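Local coordinates for EVE domain-containing protein (Pseudomonas syringae pv. tomato str. DC3000, PDB 2EVE) that is of unknown function but carries an EVE domain related to the PUA and ASCH domains, and so may bind nucleic acid, at residues 7-10 and 11-14; 31-34 and 35-39; 76-80 and 81-85; 111-114 and 115-118; 140-143 and 144-148. All coordinates share one frame; numbering follows the deposited sequence.

Contact 1 (7-10 and 11-14); sequences KSEP and DEFS. With 144 (tris-hydroxymethyl-methyl-ammonium), chain D.
Ser8 reaches across a tight loop to Phe13: its OG donates to Phe13 O at 2.7 Å, in the carbonyl plane and on a lone pair, and also lies 3.5 Å from Phe13 CB, near the plane of the phenyl ring at its edge. OG points there because it is anti to the backbone N of Ser8 (chi1 -177°). Between these two residues the chain turns round Glu9 O, which is gripped by two backbone donors. Phe13 N approaches it almost head-on at 2.8 Å, with an N-H...O angle of 174°, whereas Glu12 N, at 2.9 Å, comes from above the carbonyl plane. Pro10 closes the bend, its CB 3.9 Å from Ser14 CB. A water accepts from Glu9 N and donates to Glu12 OE1, bridging backbone and side chain where the carboxylates of Glu9 and Glu12 come within 4.3 Å (OE2 to OE1); the other oxygen of Glu12, OE2, is bound by Tyr82 OH. On the strand side, the extended chain of Lys7 passes one hydroxymethyl arm of the bound tris-hydroxymethyl-methyl-ammonium, with CD 3.4 Å from O4, and Tyr50 OH bonds the same molecule. The loop thus joins strand 3-8 to helix 15-21, whose N-cap is Ser14, beside a ligand pocket at the strand's end in this PUA-related fold.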
loop_
_atom_site.group_PDB
_atom_site.type_symbol
_atom_site.label_atom_id
_atom_site.label_comp_id
_atom_site.label_asym_id
_atom_site.label_seq_id
_atom_site.Cartn_x
_atom_site.Cartn_y
_atom_site.Cartn_z
ATOM N N LYS A 7 -0.807 -1.824 -1.932
ATOM C CA LYS A 7 -0.702 -3.237 -2.292
ATOM C C LYS A 7 0.698 -3.839 -2.232
ATOM O O LYS A 7 1.687 -3.171 -2.527
ATOM C CB LYS A 7 -1.243 -3.452 -3.707
ATOM C CG LYS A 7 -2.673 -3.002 -3.916
ATOM C CD LYS A 7 -3.126 -3.302 -5.339
ATOM C CE LYS A 7 -4.548 -2.831 -5.576
ATOM N NZ LYS A 7 -5.003 -3.105 -6.966
ATOM N N SER A 8 0.760 -5.118 -1.866
ATOM C CA SER A 8 2.018 -5.849 -1.789
ATOM C C SER A 8 1.786 -7.354 -1.876
ATOM O O SER A 8 0.864 -7.881 -1.257
ATOM C CB SER A 8 2.746 -5.539 -0.480
ATOM O OG SER A 8 4.003 -6.208 -0.433
ATOM N N GLU A 9 2.621 -8.038 -2.652
ATOM C CA GLU A 9 2.521 -9.488 -2.768
ATOM C C GLU A 9 3.122 -10.027 -1.474
ATOM O O GLU A 9 4.274 -9.740 -1.156
ATOM C CB GLU A 9 3.325 -9.990 -3.965
ATOM C CG GLU A 9 2.796 -9.531 -5.305
ATOM C CD GLU A 9 3.557 -10.137 -6.468
ATOM O OE1 GLU A 9 3.224 -9.809 -7.626
ATOM O OE2 GLU A 9 4.481 -10.940 -6.224
ATOM N N PRO A 10 2.351 -10.821 -0.718
ATOM C CA PRO A 10 2.825 -11.381 0.551
ATOM C C PRO A 10 4.114 -12.199 0.501
ATOM O O PRO A 10 4.886 -12.187 1.458
ATOM C CB PRO A 10 1.628 -12.193 1.036
ATOM C CG PRO A 10 0.988 -12.634 -0.243
ATOM C CD PRO A 10 1.028 -11.368 -1.064
ATOM N N ASP A 11 4.353 -12.911 -0.595
ATOM C CA ASP A 11 5.581 -13.697 -0.690
ATOM C C ASP A 11 6.789 -12.777 -0.779
ATOM O O ASP A 11 7.915 -13.189 -0.503
ATOM C CB ASP A 11 5.562 -14.624 -1.906
ATOM C CG ASP A 11 4.686 -15.838 -1.700
ATOM O OD1 ASP A 11 4.640 -16.354 -0.562
ATOM O OD2 ASP A 11 4.057 -16.291 -2.679
ATOM N N GLU A 12 6.549 -11.531 -1.176
ATOM C CA GLU A 12 7.616 -10.546 -1.292
ATOM C C GLU A 12 7.692 -9.726 -0.008
ATOM O O GLU A 12 8.768 -9.526 0.550
ATOM C CB GLU A 12 7.362 -9.623 -2.486
ATOM C CG GLU A 12 8.497 -8.644 -2.750
ATOM C CD GLU A 12 8.272 -7.801 -3.994
ATOM O OE1 GLU A 12 7.369 -8.139 -4.789
ATOM O OE2 GLU A 12 9.005 -6.807 -4.176
ATOM N N PHE A 13 6.541 -9.249 0.452
ATOM C CA PHE A 13 6.473 -8.467 1.683
ATOM C C PHE A 13 5.043 -8.554 2.200
ATOM O O PHE A 13 4.111 -8.061 1.566
ATOM C CB PHE A 13 6.873 -7.013 1.412
ATOM C CG PHE A 13 6.945 -6.158 2.647
ATOM C CD1 PHE A 13 7.759 -6.518 3.718
ATOM C CD2 PHE A 13 6.203 -4.984 2.732
ATOM C CE1 PHE A 13 7.836 -5.716 4.860
ATOM C CE2 PHE A 13 6.272 -4.176 3.865
ATOM C CZ PHE A 13 7.089 -4.542 4.931
ATOM N N SER A 14 4.880 -9.203 3.349
ATOM C CA SER A 14 3.568 -9.408 3.951
ATOM C C SER A 14 3.369 -8.586 5.214
ATOM O O SER A 14 4.309 -7.988 5.738
ATOM C CB SER A 14 3.397 -10.881 4.313
ATOM O OG SER A 14 4.231 -11.205 5.413
HETATM C C1 144 D . -3.730 -8.571 -7.469
HETATM N N 144 D . -4.416 -7.346 -7.857
HETATM C C2 144 D . -5.814 -7.391 -7.315
HETATM O O2 144 D . -6.455 -8.135 -6.259
HETATM C C3 144 D . -4.309 -7.287 -9.377
HETATM O O3 144 D . -4.906 -6.119 -9.975
HETATM C C4 144 D . -3.688 -6.259 -7.168
HETATM O O4 144 D . -2.174 -5.798 -7.380
HETATM O O HOH W 1 4.426 -6.755 -4.809
#

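Contact 2 (31-34 and 35-39); sequences NYQA and RNFLR
Arg35 folds back along the first turn of helix 32-40 toward Tyr32. Its CB rests 3.3 Å from Asn31 O, the carbonyl that accepts from Arg35 N. The chain then bends at chi3 (72°), bringing NE and NH2 side-on to Asn36, where both donate to the one atom OD1. The NH2 bond, 2.9 Å to Asn36 OD1, uses a lone pair in the carbonyl plane, while NE meets the same oxygen from above that plane. CZ lies 3.7 Å from Tyr32 CD1, which sits over the centre of one guanidinium face; relative to the tyrosine, the arginine lies at the ring's edge, the two planes being 79° apart. NH1 continues to Pro93 O, and Arg39 NH1 lies 3.3 Å above the opposite face of the Arg35 guanidinium. Asn31 is the N-cap, its OD1 accepting from Ala34 N at 2.9 Å. On another face of the helix, Gln33 and Phe37 run side by side, CG to CE2 4.0 Å. The paired bonds to Asn36 OD1, nearly in the guanidinium plane, fix the rotation of the Arg35 group, and Pro93 O takes a further N-H; these oxygens may partly offset the cost of placing a second arginine against its face.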
loop_
_atom_site.group_PDB
_atom_site.type_symbol
_atom_site.label_atom_id
_atom_site.label_comp_id
_atom_site.label_asym_id
_atom_site.label_seq_id
_atom_site.Cartn_x
_atom_site.Cartn_y
_atom_site.Cartn_z
ATOM N N ASN A 31 4.022 3.481 -10.790
ATOM C CA ASN A 31 2.857 3.990 -11.499
ATOM C C ASN A 31 2.813 5.448 -11.053
ATOM O O ASN A 31 2.886 5.728 -9.856
ATOM C CB ASN A 31 1.610 3.218 -11.049
ATOM C CG ASN A 31 0.321 3.831 -11.551
ATOM O OD1 ASN A 31 -0.073 4.907 -11.115
ATOM N ND2 ASN A 31 -0.343 3.144 -12.474
ATOM N N TYR A 32 2.721 6.379 -11.998
ATOM C CA TYR A 32 2.722 7.793 -11.639
ATOM C C TYR A 32 1.573 8.233 -10.741
ATOM O O TYR A 32 1.773 9.032 -9.828
ATOM C CB TYR A 32 2.771 8.653 -12.903
ATOM C CG TYR A 32 4.113 8.599 -13.590
ATOM C CD1 TYR A 32 5.255 9.117 -12.973
ATOM C CD2 TYR A 32 4.254 8.003 -14.843
ATOM C CE1 TYR A 32 6.503 9.042 -13.587
ATOM C CE2 TYR A 32 5.498 7.923 -15.465
ATOM C CZ TYR A 32 6.615 8.443 -14.833
ATOM O OH TYR A 32 7.845 8.358 -15.447
ATOM N N GLN A 33 0.375 7.715 -10.991
ATOM C CA GLN A 33 -0.777 8.080 -10.171
ATOM C C GLN A 33 -0.570 7.575 -8.740
ATOM O O GLN A 33 -0.849 8.288 -7.769
ATOM C CB GLN A 33 -2.062 7.490 -10.767
ATOM C CG GLN A 33 -3.333 7.817 -9.981
ATOM C CD GLN A 33 -4.588 7.313 -10.674
ATOM O OE1 GLN A 33 -4.586 6.243 -11.285
ATOM N NE2 GLN A 33 -5.674 8.074 -10.564
ATOM N N ALA A 34 -0.066 6.348 -8.618
ATOM C CA ALA A 34 0.198 5.744 -7.316
ATOM C C ALA A 34 1.315 6.518 -6.617
ATOM O O ALA A 34 1.238 6.794 -5.415
ATOM C CB ALA A 34 0.593 4.271 -7.488
ATOM N N ARG A 35 2.349 6.866 -7.377
ATOM C CA ARG A 35 3.478 7.622 -6.842
ATOM C C ARG A 35 3.003 8.962 -6.316
ATOM O O ARG A 35 3.393 9.391 -5.230
ATOM C CB ARG A 35 4.536 7.887 -7.921
ATOM C CG ARG A 35 5.682 8.790 -7.437
ATOM C CD ARG A 35 6.414 9.491 -8.583
ATOM N NE ARG A 35 5.604 10.552 -9.182
ATOM C CZ ARG A 35 6.048 11.400 -10.108
ATOM N NH1 ARG A 35 7.299 11.315 -10.548
ATOM N NH2 ARG A 35 5.243 12.336 -10.594
ATOM N N ASN A 36 2.163 9.633 -7.094
ATOM C CA ASN A 36 1.684 10.939 -6.674
ATOM C C ASN A 36 0.899 10.861 -5.370
ATOM O O ASN A 36 1.051 11.728 -4.509
ATOM C CB ASN A 36 0.877 11.592 -7.797
ATOM C CG ASN A 36 1.762 12.031 -8.955
ATOM O OD1 ASN A 36 2.976 12.190 -8.794
ATOM N ND2 ASN A 36 1.160 12.246 -10.121
ATOM N N PHE A 37 0.071 9.832 -5.211
ATOM C CA PHE A 37 -0.665 9.681 -3.960
ATOM C C PHE A 37 0.337 9.425 -2.834
ATOM O O PHE A 37 0.254 10.023 -1.761
ATOM C CB PHE A 37 -1.654 8.515 -4.031
ATOM C CG PHE A 37 -2.972 8.872 -4.660
ATOM C CD1 PHE A 37 -3.708 9.955 -4.191
ATOM C CD2 PHE A 37 -3.487 8.113 -5.703
ATOM C CE1 PHE A 37 -4.944 10.283 -4.753
ATOM C CE2 PHE A 37 -4.725 8.431 -6.276
ATOM C CZ PHE A 37 -5.451 9.517 -5.799
ATOM N N LEU A 38 1.297 8.538 -3.085
ATOM C CA LEU A 38 2.303 8.209 -2.082
ATOM C C LEU A 38 3.026 9.462 -1.589
ATOM O O LEU A 38 3.289 9.607 -0.397
ATOM C CB LEU A 38 3.300 7.197 -2.662
ATOM C CG LEU A 38 4.408 6.661 -1.748
ATOM C CD1 LEU A 38 4.752 5.238 -2.156
ATOM C CD2 LEU A 38 5.629 7.559 -1.821
ATOM N N ARG A 39 3.329 10.372 -2.508
ATOM C CA ARG A 39 4.021 11.607 -2.154
ATOM C C ARG A 39 3.190 12.541 -1.273
ATOM O O ARG A 39 3.745 13.414 -0.609
ATOM C CB ARG A 39 4.455 12.344 -3.424
ATOM C CG ARG A 39 5.625 11.687 -4.139
ATOM C CD ARG A 39 5.933 12.405 -5.439
ATOM N NE ARG A 39 7.214 11.985 -5.997
ATOM C CZ ARG A 39 7.738 12.490 -7.109
ATOM N NH1 ARG A 39 7.088 13.431 -7.789
ATOM N NH2 ARG A 39 8.926 12.071 -7.530
#

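Contact 3 (76-80 and 81-85); sequences LDPDS and HYHDA
His83 lays its imidazole against Pro78 in a CH-pi contact: Pro78 CA stands 3.6 Å from the ring centroid and only 10° off the normal. With CG anti to the backbone N (chi1 175°), the ring is carried back against the preceding turn, and CB of His83 comes 3.2 Å from Asp77 O. Ala85 N lies over the opposite face, offset toward the rim. The polar contacts centre on Ser80. Its OG accepts from Tyr82 N at 3.0 Å, and its O accepts from His83 N at 3.1 Å, the latter donor standing well above the carbonyl plane. Earlier in the loop, Asp77 uses both backbone and side chain, its O taking Ser80 N and its OD1 taking Asp79 N at 3.0 Å. Asp84 OD2 accepts from Trp94 NE1 outside the turns. Two successive type I turns, Asp77 to Ser80 and Ser80 to His83, share Ser80, and an Asx turn at Asp77 opens the first; they shape the long surface loop between strands 58-71 and 95-110.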
loop_
_atom_site.group_PDB
_atom_site.type_symbol
_atom_site.label_atom_id
_atom_site.label_comp_id
_atom_site.label_asym_id
_atom_site.label_seq_id
_atom_site.Cartn_x
_atom_site.Cartn_y
_atom_site.Cartn_z
ATOM N N LEU A 76 17.659 3.005 -8.653
ATOM C CA LEU A 76 19.059 3.115 -9.058
ATOM C C LEU A 76 19.852 1.831 -8.853
ATOM O O LEU A 76 21.053 1.792 -9.116
ATOM C CB LEU A 76 19.736 4.241 -8.276
ATOM C CG LEU A 76 19.039 5.603 -8.297
ATOM C CD1 LEU A 76 19.826 6.581 -7.439
ATOM C CD2 LEU A 76 18.920 6.107 -9.724
ATOM N N ASP A 77 19.181 0.782 -8.393
ATOM C CA ASP A 77 19.843 -0.492 -8.139
ATOM C C ASP A 77 19.605 -1.508 -9.256
ATOM O O ASP A 77 18.526 -2.084 -9.360
ATOM C CB ASP A 77 19.349 -1.054 -6.805
ATOM C CG ASP A 77 20.054 -2.333 -6.411
ATOM O OD1 ASP A 77 20.974 -2.756 -7.141
ATOM O OD2 ASP A 77 19.685 -2.911 -5.369
ATOM N N PRO A 78 20.621 -1.745 -10.102
ATOM C CA PRO A 78 20.511 -2.695 -11.212
ATOM C C PRO A 78 20.094 -4.098 -10.777
ATOM O O PRO A 78 19.522 -4.857 -11.563
ATOM C CB PRO A 78 21.912 -2.672 -11.821
ATOM C CG PRO A 78 22.357 -1.265 -11.564
ATOM C CD PRO A 78 21.929 -1.068 -10.129
ATOM N N ASP A 79 20.374 -4.434 -9.521
ATOM C CA ASP A 79 20.043 -5.749 -8.983
ATOM C C ASP A 79 18.624 -5.836 -8.440
ATOM O O ASP A 79 18.147 -6.919 -8.099
ATOM C CB ASP A 79 21.036 -6.128 -7.884
ATOM C CG ASP A 79 22.401 -6.470 -8.437
ATOM O OD1 ASP A 79 22.490 -7.443 -9.212
ATOM O OD2 ASP A 79 23.375 -5.766 -8.103
ATOM N N SER A 80 17.952 -4.693 -8.361
ATOM C CA SER A 80 16.583 -4.645 -7.866
ATOM C C SER A 80 15.595 -4.934 -8.983
ATOM O O SER A 80 15.814 -4.537 -10.126
ATOM C CB SER A 80 16.269 -3.264 -7.287
ATOM O OG SER A 80 14.881 -3.150 -7.000
ATOM N N HIS A 81 14.509 -5.618 -8.648
ATOM C CA HIS A 81 13.484 -5.920 -9.638
ATOM C C HIS A 81 12.782 -4.629 -10.048
ATOM O O HIS A 81 12.064 -4.596 -11.047
ATOM C CB HIS A 81 12.452 -6.899 -9.071
ATOM C CG HIS A 81 12.918 -8.321 -9.038
ATOM N ND1 HIS A 81 13.410 -8.969 -10.151
ATOM C CD2 HIS A 81 12.950 -9.228 -8.033
ATOM C CE1 HIS A 81 13.722 -10.213 -9.834
ATOM N NE2 HIS A 81 13.452 -10.394 -8.554
ATOM N N TYR A 82 12.990 -3.562 -9.281
ATOM C CA TYR A 82 12.355 -2.283 -9.585
ATOM C C TYR A 82 13.343 -1.274 -10.138
ATOM O O TYR A 82 13.131 -0.067 -10.074
ATOM C CB TYR A 82 11.668 -1.734 -8.337
ATOM C CG TYR A 82 10.681 -2.717 -7.768
ATOM C CD1 TYR A 82 9.543 -3.090 -8.489
ATOM C CD2 TYR A 82 10.912 -3.328 -6.538
ATOM C CE1 TYR A 82 8.666 -4.054 -7.999
ATOM C CE2 TYR A 82 10.044 -4.293 -6.040
ATOM C CZ TYR A 82 8.925 -4.653 -6.773
ATOM O OH TYR A 82 8.076 -5.620 -6.288
ATOM N N HIS A 83 14.436 -1.787 -10.683
ATOM C CA HIS A 83 15.441 -0.944 -11.286
ATOM C C HIS A 83 14.777 -0.183 -12.434
ATOM O O HIS A 83 13.888 -0.716 -13.102
ATOM C CB HIS A 83 16.569 -1.819 -11.840
ATOM C CG HIS A 83 17.613 -1.060 -12.592
ATOM N ND1 HIS A 83 18.086 -1.463 -13.821
ATOM C CD2 HIS A 83 18.299 0.067 -12.277
ATOM C CE1 HIS A 83 19.017 -0.620 -14.233
ATOM N NE2 HIS A 83 19.164 0.317 -13.312
ATOM N N ASP A 84 15.195 1.063 -12.642
ATOM C CA ASP A 84 14.693 1.886 -13.742
ATOM C C ASP A 84 15.944 2.527 -14.333
ATOM O O ASP A 84 16.453 3.512 -13.800
ATOM C CB ASP A 84 13.736 2.980 -13.249
ATOM C CG ASP A 84 13.137 3.788 -14.394
ATOM O OD1 ASP A 84 13.653 3.683 -15.529
ATOM O OD2 ASP A 84 12.156 4.532 -14.171
ATOM N N ALA A 85 16.442 1.952 -15.425
ATOM C CA ALA A 85 17.653 2.446 -16.076
ATOM C C ALA A 85 17.583 3.913 -16.481
ATOM O O ALA A 85 18.614 4.559 -16.665
ATOM C CB ALA A 85 17.971 1.586 -17.294
#

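Contact 4 (111-114 and 115-118); sequences LGYL and KQQS
Gln117 curls back to the end of helix 111-115, where NE2 donates to Tyr113 O at 2.9 Å with a nearly straight N-H...O angle of 173°. The oxygen lies in the plane of the Gln117 amide, and a bend at chi2 (-52°) turns the amide back toward it. Tyr113 O has a second donor, Gln116 N, at 3.2 Å; the two arrive from opposite faces of the carbonyl plane. Lys115 N is satisfied by Leu111 O, and Gln117 N by Leu114 O at 3.1 Å. Gln116 N reaches Gly112 O only weakly, and both it and Gln117 N bond the carbonyl three residues back, as the helix ends. A water lies within bonding range of both Leu114 O and Gln117 O, 2.7 Å from the latter. Beside these polar groups, Gln116 NE2 meets the edge of the Tyr113 ring, 3.7 Å from CD1, their planes nearly perpendicular. Lys115 is extended along the helix surface and sets its CE 3.7 Å from Leu111 CG; Leu111 itself also touches the bound tris-hydroxymethyl-methyl-ammonium. This short helix follows directly on strand 95-110, with Leu114 directed to Leu120 and Leu125 of the following loop and, together with Tyr113 and Gln117, to Leu148 of helix 139-149.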
loop_
_atom_site.group_PDB
_atom_site.type_symbol
_atom_site.label_atom_id
_atom_site.label_comp_id
_atom_site.label_asym_id
_atom_site.label_seq_id
_atom_site.Cartn_x
_atom_site.Cartn_y
_atom_site.Cartn_z
ATOM N N LEU A 111 -11.049 -9.651 -1.356
ATOM C CA LEU A 111 -11.442 -8.693 -2.375
ATOM C C LEU A 111 -12.917 -8.860 -2.732
ATOM O O LEU A 111 -13.657 -7.879 -2.828
ATOM C CB LEU A 111 -10.581 -8.881 -3.626
ATOM C CG LEU A 111 -10.916 -8.004 -4.834
ATOM C CD1 LEU A 111 -10.712 -6.537 -4.494
ATOM C CD2 LEU A 111 -10.031 -8.410 -6.003
ATOM N N GLY A 112 -13.340 -10.104 -2.929
ATOM C CA GLY A 112 -14.728 -10.365 -3.271
ATOM C C GLY A 112 -15.676 -9.862 -2.201
ATOM O O GLY A 112 -16.745 -9.325 -2.500
ATOM N N TYR A 113 -15.275 -10.036 -0.946
ATOM C CA TYR A 113 -16.072 -9.607 0.197
ATOM C C TYR A 113 -16.188 -8.083 0.232
ATOM O O TYR A 113 -17.254 -7.533 0.518
ATOM C CB TYR A 113 -15.430 -10.136 1.485
ATOM C CG TYR A 113 -16.172 -9.800 2.760
ATOM C CD1 TYR A 113 -17.560 -9.916 2.837
ATOM C CD2 TYR A 113 -15.481 -9.395 3.900
ATOM C CE1 TYR A 113 -18.241 -9.636 4.020
ATOM C CE2 TYR A 113 -16.150 -9.112 5.088
ATOM C CZ TYR A 113 -17.528 -9.234 5.141
ATOM O OH TYR A 113 -18.189 -8.947 6.313
ATOM N N LEU A 114 -15.089 -7.401 -0.071
ATOM C CA LEU A 114 -15.082 -5.942 -0.081
ATOM C C LEU A 114 -15.954 -5.401 -1.212
ATOM O O LEU A 114 -16.593 -4.361 -1.064
ATOM C CB LEU A 114 -13.647 -5.427 -0.231
ATOM C CG LEU A 114 -12.696 -5.775 0.920
ATOM C CD1 LEU A 114 -11.263 -5.428 0.541
ATOM C CD2 LEU A 114 -13.117 -5.015 2.172
ATOM N N LYS A 115 -15.984 -6.106 -2.339
ATOM C CA LYS A 115 -16.790 -5.670 -3.477
ATOM C C LYS A 115 -18.288 -5.755 -3.184
ATOM O O LYS A 115 -19.099 -5.150 -3.882
ATOM C CB LYS A 115 -16.458 -6.503 -4.721
ATOM C CG LYS A 115 -15.091 -6.206 -5.320
ATOM C CD LYS A 115 -14.839 -7.042 -6.568
ATOM C CE LYS A 115 -13.495 -6.706 -7.198
ATOM N NZ LYS A 115 -13.218 -7.550 -8.398
ATOM N N GLN A 116 -18.652 -6.503 -2.147
ATOM C CA GLN A 116 -20.054 -6.646 -1.776
ATOM C C GLN A 116 -20.529 -5.490 -0.898
ATOM O O GLN A 116 -21.712 -5.399 -0.570
ATOM C CB GLN A 116 -20.271 -7.967 -1.034
ATOM C CG GLN A 116 -20.033 -9.206 -1.882
ATOM C CD GLN A 116 -20.125 -10.488 -1.077
ATOM O OE1 GLN A 116 -20.114 -11.587 -1.631
ATOM N NE2 GLN A 116 -20.211 -10.353 0.242
ATOM N N GLN A 117 -19.609 -4.605 -0.523
ATOM C CA GLN A 117 -19.939 -3.470 0.332
ATOM C C GLN A 117 -20.303 -2.219 -0.464
ATOM O O GLN A 117 -19.468 -1.654 -1.169
ATOM C CB GLN A 117 -18.760 -3.153 1.257
ATOM C CG GLN A 117 -18.167 -4.369 1.958
ATOM C CD GLN A 117 -19.220 -5.202 2.667
ATOM O OE1 GLN A 117 -20.053 -4.674 3.404
ATOM N NE2 GLN A 117 -19.179 -6.512 2.456
ATOM N N SER A 118 -21.552 -1.780 -0.336
ATOM C CA SER A 118 -22.009 -0.596 -1.053
ATOM C C SER A 118 -21.227 0.654 -0.643
ATOM O O SER A 118 -20.999 1.545 -1.460
ATOM C CB SER A 118 -23.510 -0.377 -0.815
ATOM O OG SER A 118 -23.794 -0.160 0.556
HETATM O O HOH W 2 -17.868 -2.382 -3.159
#

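Contact 5 (140-143 and 144-148); sequences EQWA and AILAL
Glu140 meets the next turn of the helix through its backbone, its O accepting from Ala144 N at 3.0 Å and lying 3.4 Å from Ala144 CB. Gln141 follows in the same way: its O takes Ile145 N, and Ile145 CG1 lies 3.3 Å from that oxygen, while OE1 of Gln141 accepts from Thr138 N just before the helix. Trp142 carries the main side-chain contact. Its indole, with CG anti to the backbone N (chi1 -174°), leans along the helix so that NE1 comes 3.4 Å from Leu146 CD1 and CD1 of the indole 3.6 Å from the same methyl. Leu146 N bonds Trp142 O at 3.0 Å with an N-H...O angle of 162°. Ala143 ends the segment by accepting from Ala147 N. Helix 139-149 lies against the sheet: Trp142 stacks with Tyr3 and with Phe48 of strand 46-51, Ile145 touches Ile59 and Phe48, Leu146 reaches Ile62 of strand 58-71, and Leu148 packs on helix 111-115.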
loop_
_atom_site.group_PDB
_atom_site.type_symbol
_atom_site.label_atom_id
_atom_site.label_comp_id
_atom_site.label_asym_id
_atom_site.label_seq_id
_atom_site.Cartn_x
_atom_site.Cartn_y
_atom_site.Cartn_z
ATOM N N GLU A 140 -15.105 7.512 5.823
ATOM C CA GLU A 140 -16.272 6.638 5.806
ATOM C C GLU A 140 -15.899 5.232 5.356
ATOM O O GLU A 140 -16.367 4.245 5.926
ATOM C CB GLU A 140 -17.358 7.190 4.876
ATOM C CG GLU A 140 -17.634 8.675 5.039
ATOM C CD GLU A 140 -16.783 9.526 4.112
ATOM O OE1 GLU A 140 -17.117 9.620 2.907
ATOM O OE2 GLU A 140 -15.775 10.091 4.583
ATOM N N GLN A 141 -15.057 5.137 4.332
ATOM C CA GLN A 141 -14.644 3.832 3.836
ATOM C C GLN A 141 -13.789 3.129 4.880
ATOM O O GLN A 141 -13.915 1.924 5.085
ATOM C CB GLN A 141 -13.869 3.982 2.524
ATOM C CG GLN A 141 -14.687 4.609 1.408
ATOM C CD GLN A 141 -13.849 4.959 0.194
ATOM O OE1 GLN A 141 -12.677 5.320 0.319
ATOM N NE2 GLN A 141 -14.454 4.878 -0.990
ATOM N N TRP A 142 -12.923 3.890 5.541
ATOM C CA TRP A 142 -12.054 3.336 6.568
ATOM C C TRP A 142 -12.884 2.741 7.706
ATOM O O TRP A 142 -12.657 1.606 8.122
ATOM C CB TRP A 142 -11.117 4.426 7.103
ATOM C CG TRP A 142 -10.078 3.922 8.071
ATOM C CD1 TRP A 142 -10.205 3.806 9.427
ATOM C CD2 TRP A 142 -8.768 3.436 7.748
ATOM N NE1 TRP A 142 -9.056 3.274 9.967
ATOM C CE2 TRP A 142 -8.159 3.038 8.959
ATOM C CE3 TRP A 142 -8.050 3.295 6.552
ATOM C CZ2 TRP A 142 -6.863 2.511 9.008
ATOM C CZ3 TRP A 142 -6.762 2.769 6.600
ATOM C CH2 TRP A 142 -6.182 2.383 7.824
ATOM N N ALA A 143 -13.850 3.509 8.199
ATOM C CA ALA A 143 -14.708 3.043 9.281
ATOM C C ALA A 143 -15.499 1.812 8.854
ATOM O O ALA A 143 -15.693 0.885 9.639
ATOM C CB ALA A 143 -15.662 4.154 9.707
ATOM N N ALA A 144 -15.951 1.800 7.602
ATOM C CA ALA A 144 -16.721 0.674 7.090
ATOM C C ALA A 144 -15.891 -0.603 7.075
ATOM O O ALA A 144 -16.381 -1.677 7.422
ATOM C CB ALA A 144 -17.231 0.983 5.685
ATOM N N ILE A 145 -14.633 -0.486 6.668
ATOM C CA ILE A 145 -13.762 -1.649 6.618
ATOM C C ILE A 145 -13.421 -2.137 8.025
ATOM O O ILE A 145 -13.393 -3.342 8.277
ATOM C CB ILE A 145 -12.480 -1.338 5.812
ATOM C CG1 ILE A 145 -12.856 -1.156 4.337
ATOM C CG2 ILE A 145 -11.469 -2.467 5.962
ATOM C CD1 ILE A 145 -11.755 -0.608 3.468
ATOM N N LEU A 146 -13.183 -1.213 8.951
ATOM C CA LEU A 146 -12.877 -1.614 10.320
ATOM C C LEU A 146 -14.065 -2.378 10.906
ATOM O O LEU A 146 -13.885 -3.357 11.629
ATOM C CB LEU A 146 -12.565 -0.399 11.197
ATOM C CG LEU A 146 -11.258 0.357 10.947
ATOM C CD1 LEU A 146 -11.109 1.450 11.995
ATOM C CD2 LEU A 146 -10.070 -0.598 11.009
ATOM N N ALA A 147 -15.276 -1.930 10.587
ATOM C CA ALA A 147 -16.480 -2.585 11.086
ATOM C C ALA A 147 -16.610 -3.995 10.520
ATOM O O ALA A 147 -17.168 -4.880 11.167
ATOM C CB ALA A 147 -17.715 -1.758 10.729
ATOM N N LEU A 148 -16.099 -4.203 9.309
ATOM C CA LEU A 148 -16.158 -5.517 8.677
ATOM C C LEU A 148 -15.309 -6.530 9.432
ATOM O O LEU A 148 -15.567 -7.730 9.373
ATOM C CB LEU A 148 -15.688 -5.443 7.222
ATOM C CG LEU A 148 -16.652 -4.852 6.195
ATOM C CD1 LEU A 148 -15.988 -4.861 4.824
ATOM C CD2 LEU A 148 -17.944 -5.665 6.163
#

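Two of the five local contacts border the pocket of the bound tris-hydroxymethyl-methyl-ammonium: contact 1 supplies Lys7 and contact 4 Leu111, although their centres are 21 Å apart and their nearest atoms about 7 Å. Contact 3 joins contact 1 through Tyr82 OH and Glu12 OE2, 2.6 Å apart in a probable hydrogen bond, which ties the long surface loop to the turn after strand 3-8. Contacts 4 and 5 pack directly, with Tyr113 OH 3.3 Å from Leu148 CD2. Contact 3 lies across the chain's centre from contacts 4 and 5, about 37 Å from contact 5 between centres. Contact 2 touches none of the others; contact 3 comes within about 6 Å of it at the nearest atoms.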